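Local coordinates for protein quinone oxidoreductase (Thermus thermophilus, PDB 1IZ0) that probably reduces quinones with NADPH as the electron donor, binding the dinucleotide in a Rossmann-type domain, at residues L151-L163 against A171-A184. Sequence-based numbering, arbitrary orientation.
With SO4 (sulfate ion), chain B.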
loop_
_atom_site.group_PDB
_atom_site.type_symbol
_atom_site.label_atom_id
_atom_site.label_comp_id
_atom_site.label_asym_id
_atom_site.label_seq_id
_atom_site.Cartn_x
_atom_site.Cartn_y
_atom_site.Cartn_z
ATOM N N LEU A 151 12.150 -8.123 -12.178
ATOM C CA LEU A 151 10.993 -8.530 -12.969
ATOM C C LEU A 151 10.708 -7.598 -14.147
ATOM O O LEU A 151 11.121 -6.438 -14.156
ATOM C CB LEU A 151 9.749 -8.601 -12.076
ATOM C CG LEU A 151 9.853 -9.366 -10.752
ATOM C CD1 LEU A 151 8.542 -9.217 -9.978
ATOM C CD2 LEU A 151 10.157 -10.833 -11.010
ATOM N N ARG A 152 9.999 -8.127 -15.140
ATOM C CA ARG A 152 9.603 -7.360 -16.316
ATOM C C ARG A 152 8.203 -6.866 -15.983
ATOM O O ARG A 152 7.294 -7.673 -15.778
ATOM C CB ARG A 152 9.572 -8.261 -17.552
ATOM C CG ARG A 152 10.950 -8.700 -18.038
ATOM C CD ARG A 152 10.833 -9.618 -19.251
ATOM N NE ARG A 152 10.075 -9.000 -20.341
ATOM C CZ ARG A 152 9.487 -9.686 -21.316
ATOM N NH1 ARG A 152 9.574 -11.015 -21.333
ATOM N NH2 ARG A 152 8.808 -9.052 -22.266
ATOM N N VAL A 153 8.027 -5.549 -15.936
ATOM C CA VAL A 153 6.744 -4.961 -15.554
ATOM C C VAL A 153 5.874 -4.374 -16.655
ATOM O O VAL A 153 6.338 -3.589 -17.484
ATOM C CB VAL A 153 6.961 -3.839 -14.503
ATOM C CG1 VAL A 153 5.620 -3.264 -14.055
ATOM C CG2 VAL A 153 7.758 -4.381 -13.323
ATOM N N LEU A 154 4.597 -4.745 -16.632
ATOM C CA LEU A 154 3.609 -4.240 -17.585
ATOM C C LEU A 154 2.674 -3.450 -16.684
ATOM O O LEU A 154 1.955 -4.039 -15.878
ATOM C CB LEU A 154 2.827 -5.390 -18.230
ATOM C CG LEU A 154 2.159 -5.260 -19.603
ATOM C CD1 LEU A 154 0.947 -6.197 -19.624
ATOM C CD2 LEU A 154 1.719 -3.838 -19.904
ATOM N N ALA A 155 2.696 -2.126 -16.802
ATOM C CA ALA A 155 1.855 -1.277 -15.965
ATOM C C ALA A 155 0.571 -0.921 -16.680
ATOM O O ALA A 155 0.558 -0.734 -17.894
ATOM C CB ALA A 155 2.609 0.005 -15.583
ATOM N N ALA A 156 -0.515 -0.829 -15.925
ATOM C CA ALA A 156 -1.794 -0.473 -16.512
ATOM C C ALA A 156 -2.497 0.549 -15.631
ATOM O O ALA A 156 -2.332 0.544 -14.412
ATOM C CB ALA A 156 -2.652 -1.714 -16.675
ATOM N N ALA A 157 -3.252 1.443 -16.261
ATOM C CA ALA A 157 -4.011 2.470 -15.553
ATOM C C ALA A 157 -5.251 2.791 -16.388
ATOM O O ALA A 157 -5.396 2.294 -17.507
ATOM C CB ALA A 157 -3.161 3.723 -15.350
ATOM N N SER A 158 -6.134 3.630 -15.859
ATOM C CA SER A 158 -7.367 3.974 -16.564
ATOM C C SER A 158 -7.238 5.029 -17.664
ATOM O O SER A 158 -7.823 4.891 -18.736
ATOM C CB SER A 158 -8.421 4.447 -15.560
ATOM O OG SER A 158 -7.976 5.601 -14.859
ATOM N N ARG A 159 -6.470 6.075 -17.396
ATOM C CA ARG A 159 -6.312 7.181 -18.333
ATOM C C ARG A 159 -4.898 7.252 -18.903
ATOM O O ARG A 159 -3.924 6.972 -18.207
ATOM C CB ARG A 159 -6.639 8.494 -17.603
ATOM C CG ARG A 159 -7.637 9.415 -18.295
ATOM C CD ARG A 159 -6.990 10.729 -18.773
ATOM N NE ARG A 159 -6.098 10.538 -19.920
ATOM C CZ ARG A 159 -5.568 11.524 -20.641
ATOM N NH1 ARG A 159 -5.833 12.788 -20.343
ATOM N NH2 ARG A 159 -4.784 11.247 -21.675
ATOM N N PRO A 160 -4.770 7.629 -20.185
ATOM C CA PRO A 160 -3.453 7.734 -20.815
ATOM C C PRO A 160 -2.527 8.657 -20.019
ATOM O O PRO A 160 -1.325 8.431 -19.961
ATOM C CB PRO A 160 -3.779 8.303 -22.192
ATOM C CG PRO A 160 -5.125 7.703 -22.484
ATOM C CD PRO A 160 -5.844 7.878 -21.164
ATOM N N GLU A 161 -3.094 9.689 -19.395
ATOM C CA GLU A 161 -2.294 10.634 -18.618
ATOM C C GLU A 161 -1.699 10.030 -17.342
ATOM O O GLU A 161 -0.886 10.667 -16.675
ATOM C CB GLU A 161 -3.130 11.861 -18.246
ATOM C CG GLU A 161 -4.133 11.610 -17.128
ATOM C CD GLU A 161 -4.888 12.864 -16.729
ATOM O OE1 GLU A 161 -5.655 13.390 -17.563
ATOM O OE2 GLU A 161 -4.713 13.325 -15.579
ATOM N N LYS A 162 -2.100 8.811 -16.996
ATOM C CA LYS A 162 -1.574 8.159 -15.794
ATOM C C LYS A 162 -0.443 7.181 -16.102
ATOM O O LYS A 162 0.167 6.618 -15.191
ATOM C CB LYS A 162 -2.682 7.395 -15.068
ATOM C CG LYS A 162 -3.757 8.263 -14.453
ATOM C CD LYS A 162 -4.760 7.409 -13.692
ATOM C CE LYS A 162 -5.778 8.266 -12.963
ATOM N NZ LYS A 162 -6.830 7.420 -12.342
ATOM N N LEU A 163 -0.154 6.997 -17.383
ATOM C CA LEU A 163 0.862 6.046 -17.809
ATOM C C LEU A 163 2.319 6.507 -17.779
ATOM O O LEU A 163 3.221 5.680 -17.678
ATOM C CB LEU A 163 0.507 5.548 -19.206
ATOM C CG LEU A 163 -0.901 4.961 -19.313
ATOM C CD1 LEU A 163 -1.159 4.530 -20.748
ATOM C CD2 LEU A 163 -1.043 3.773 -18.361
ATOM N N ALA A 171 8.651 0.489 -15.785
ATOM C CA ALA A 171 7.806 -0.466 -16.503
ATOM C C ALA A 171 8.282 -0.616 -17.948
ATOM O O ALA A 171 8.663 0.367 -18.577
ATOM C CB ALA A 171 6.355 -0.015 -16.478
ATOM N N GLU A 172 8.256 -1.847 -18.459
ATOM C CA GLU A 172 8.675 -2.150 -19.834
ATOM C C GLU A 172 7.666 -1.531 -20.801
ATOM O O GLU A 172 8.027 -1.036 -21.870
ATOM C CB GLU A 172 8.764 -3.674 -20.019
ATOM C CG GLU A 172 9.165 -4.156 -21.411
ATOM C CD GLU A 172 9.497 -5.656 -21.448
ATOM O OE1 GLU A 172 9.161 -6.323 -22.449
ATOM O OE2 GLU A 172 10.109 -6.170 -20.486
ATOM N N GLU A 173 6.396 -1.565 -20.420
ATOM C CA GLU A 173 5.335 -0.963 -21.219
ATOM C C GLU A 173 4.262 -0.529 -20.242
ATOM O O GLU A 173 4.143 -1.103 -19.157
ATOM C CB GLU A 173 4.739 -1.959 -22.218
ATOM C CG GLU A 173 5.659 -2.324 -23.376
ATOM C CD GLU A 173 4.922 -3.046 -24.496
ATOM O OE1 GLU A 173 4.207 -4.030 -24.208
ATOM O OE2 GLU A 173 5.060 -2.635 -25.666
ATOM N N ALA A 174 3.498 0.490 -20.618
ATOM C CA ALA A 174 2.409 0.996 -19.786
ATOM C C ALA A 174 1.188 1.028 -20.693
ATOM O O ALA A 174 1.295 1.428 -21.850
ATOM C CB ALA A 174 2.734 2.399 -19.272
ATOM N N ALA A 175 0.031 0.606 -20.190
ATOM C CA ALA A 175 -1.155 0.578 -21.035
ATOM C C ALA A 175 -2.463 0.835 -20.300
ATOM O O ALA A 175 -2.557 0.641 -19.094
ATOM C CB ALA A 175 -1.226 -0.761 -21.752
ATOM N N THR A 176 -3.479 1.279 -21.036
ATOM C CA THR A 176 -4.779 1.520 -20.432
ATOM C C THR A 176 -5.410 0.142 -20.274
ATOM O O THR A 176 -5.027 -0.805 -20.967
ATOM C CB THR A 176 -5.675 2.382 -21.331
ATOM O OG1 THR A 176 -5.824 1.739 -22.599
ATOM C CG2 THR A 176 -5.065 3.769 -21.532
ATOM N N TYR A 177 -6.367 0.018 -19.365
ATOM C CA TYR A 177 -6.997 -1.274 -19.141
ATOM C C TYR A 177 -7.538 -1.916 -20.414
ATOM O O TYR A 177 -7.424 -3.125 -20.604
ATOM C CB TYR A 177 -8.107 -1.140 -18.091
ATOM C CG TYR A 177 -7.580 -0.747 -16.727
ATOM C CD1 TYR A 177 -6.538 -1.458 -16.134
ATOM C CD2 TYR A 177 -8.112 0.342 -16.031
ATOM C CE1 TYR A 177 -6.036 -1.100 -14.885
ATOM C CE2 TYR A 177 -7.613 0.712 -14.780
ATOM C CZ TYR A 177 -6.575 -0.012 -14.212
ATOM O OH TYR A 177 -6.063 0.347 -12.975
ATOM N N ALA A 178 -8.107 -1.110 -21.300
ATOM C CA ALA A 178 -8.675 -1.636 -22.537
ATOM C C ALA A 178 -7.639 -2.323 -23.429
ATOM O O ALA A 178 -7.967 -3.269 -24.156
ATOM C CB ALA A 178 -9.365 -0.511 -23.312
ATOM N N GLU A 179 -6.394 -1.859 -23.378
ATOM C CA GLU A 179 -5.352 -2.445 -24.219
ATOM C C GLU A 179 -4.482 -3.517 -23.562
ATOM O O GLU A 179 -3.636 -4.114 -24.223
ATOM C CB GLU A 179 -4.473 -1.334 -24.811
ATOM C CG GLU A 179 -4.210 -0.170 -23.871
ATOM C CD GLU A 179 -3.673 1.061 -24.595
ATOM O OE1 GLU A 179 -4.220 1.395 -25.668
ATOM O OE2 GLU A 179 -2.719 1.698 -24.091
ATOM N N VAL A 180 -4.701 -3.776 -22.275
ATOM C CA VAL A 180 -3.926 -4.794 -21.568
ATOM C C VAL A 180 -4.011 -6.177 -22.232
ATOM O O VAL A 180 -2.999 -6.876 -22.365
ATOM C CB VAL A 180 -4.372 -4.906 -20.079
ATOM C CG1 VAL A 180 -3.911 -6.246 -19.477
ATOM C CG2 VAL A 180 -3.762 -3.759 -19.274
ATOM N N PRO A 181 -5.222 -6.599 -22.643
ATOM C CA PRO A 181 -5.372 -7.905 -23.284
ATOM C C PRO A 181 -4.431 -8.108 -24.467
ATOM O O PRO A 181 -3.812 -9.162 -24.602
ATOM C CB PRO A 181 -6.839 -7.909 -23.696
ATOM C CG PRO A 181 -7.483 -7.168 -22.552
ATOM C CD PRO A 181 -6.541 -6.004 -22.350
ATOM N N GLU A 182 -4.322 -7.104 -25.328
ATOM C CA GLU A 182 -3.448 -7.214 -26.487
ATOM C C GLU A 182 -1.978 -7.161 -26.072
ATOM O O GLU A 182 -1.128 -7.790 -26.700
ATOM C CB GLU A 182 -3.760 -6.107 -27.493
ATOM N N ARG A 183 -1.666 -6.421 -25.011
ATOM C CA ARG A 183 -0.275 -6.347 -24.564
ATOM C C ARG A 183 0.139 -7.680 -23.933
ATOM O O ARG A 183 1.238 -8.188 -24.184
ATOM C CB ARG A 183 -0.082 -5.195 -23.569
ATOM C CG ARG A 183 -0.388 -3.800 -24.146
ATOM C CD ARG A 183 0.068 -3.663 -25.607
ATOM N NE ARG A 183 1.491 -3.944 -25.776
ATOM C CZ ARG A 183 2.046 -4.353 -26.916
ATOM N NH1 ARG A 183 1.300 -4.536 -27.999
ATOM N NH2 ARG A 183 3.348 -4.585 -26.975
ATOM N N ALA A 184 -0.751 -8.258 -23.137
ATOM C CA ALA A 184 -0.459 -9.538 -22.508
ATOM C C ALA A 184 -0.154 -10.577 -23.595
ATOM O O ALA A 184 0.774 -11.371 -23.469
ATOM C CB ALA A 184 -1.641 -9.990 -21.666
HETATM S S SO4 B . -6.842 3.740 -11.943
HETATM O O1 SO4 B . -6.032 4.137 -10.589
HETATM O O2 SO4 B . -5.850 3.769 -13.000
HETATM O O3 SO4 B . -7.405 2.566 -11.799
HETATM O O4 SO4 B . -7.744 4.853 -12.109
#
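A156 and A175 sit abreast on neighbouring parallel strands, 152-157 and 173-176, the two strands of a right-handed beta-alpha-beta crossover at one border of the Rossmann sheet. Backbone bonds alternate along the ladder, among them A155 N to E173 O (2.9 Å) and A175 N to A155 O (2.7 Å). The small alanines let larger groups settle over both faces. On the face of A156 and A175, helix 180-186 runs back nearly antiparallel to strand 152-157 and presses V180 CG2 onto A156 CB at 3.5 Å, tighter than usual for two carbons, while L154 CD1 reaches R183 CB. On the face of A155 and A174, L163 packs in from the start of the crossover: its CB meets A174 CB, and its CD2 lies 3.6 Å from A175 O. T176 CG2 fits the notch formed by P160 CG and L163 CD1.

At the N-terminal end of the strands R152 grips E172 side-on, NE to OE2 and NH2 to OE1, with guanidinium and carboxylate only 11° from coplanar. The bend at chi3 (56°) turns the guanidinium edge to the acid, and W187 adds a cation-pi contact with the arginine. A leucine in place of R152 would probably leave the E172 carboxylate without its charged mate and freer to swing.

The C-terminal ends of the strands open into the NADPH site, to which S158, K162 and Y177 belong. The Y177 ring lies alongside the A156-S158 backbone, with A157 O 3.6 Å above one face, offset toward the rim. A sulfate, probably from the crystallisation liquor, occupies the hollow beyond: S158 N donates to its O2, S158 OG and K162 NZ both bind O4, and Y177 OH donates to O3 at 2.8 Å.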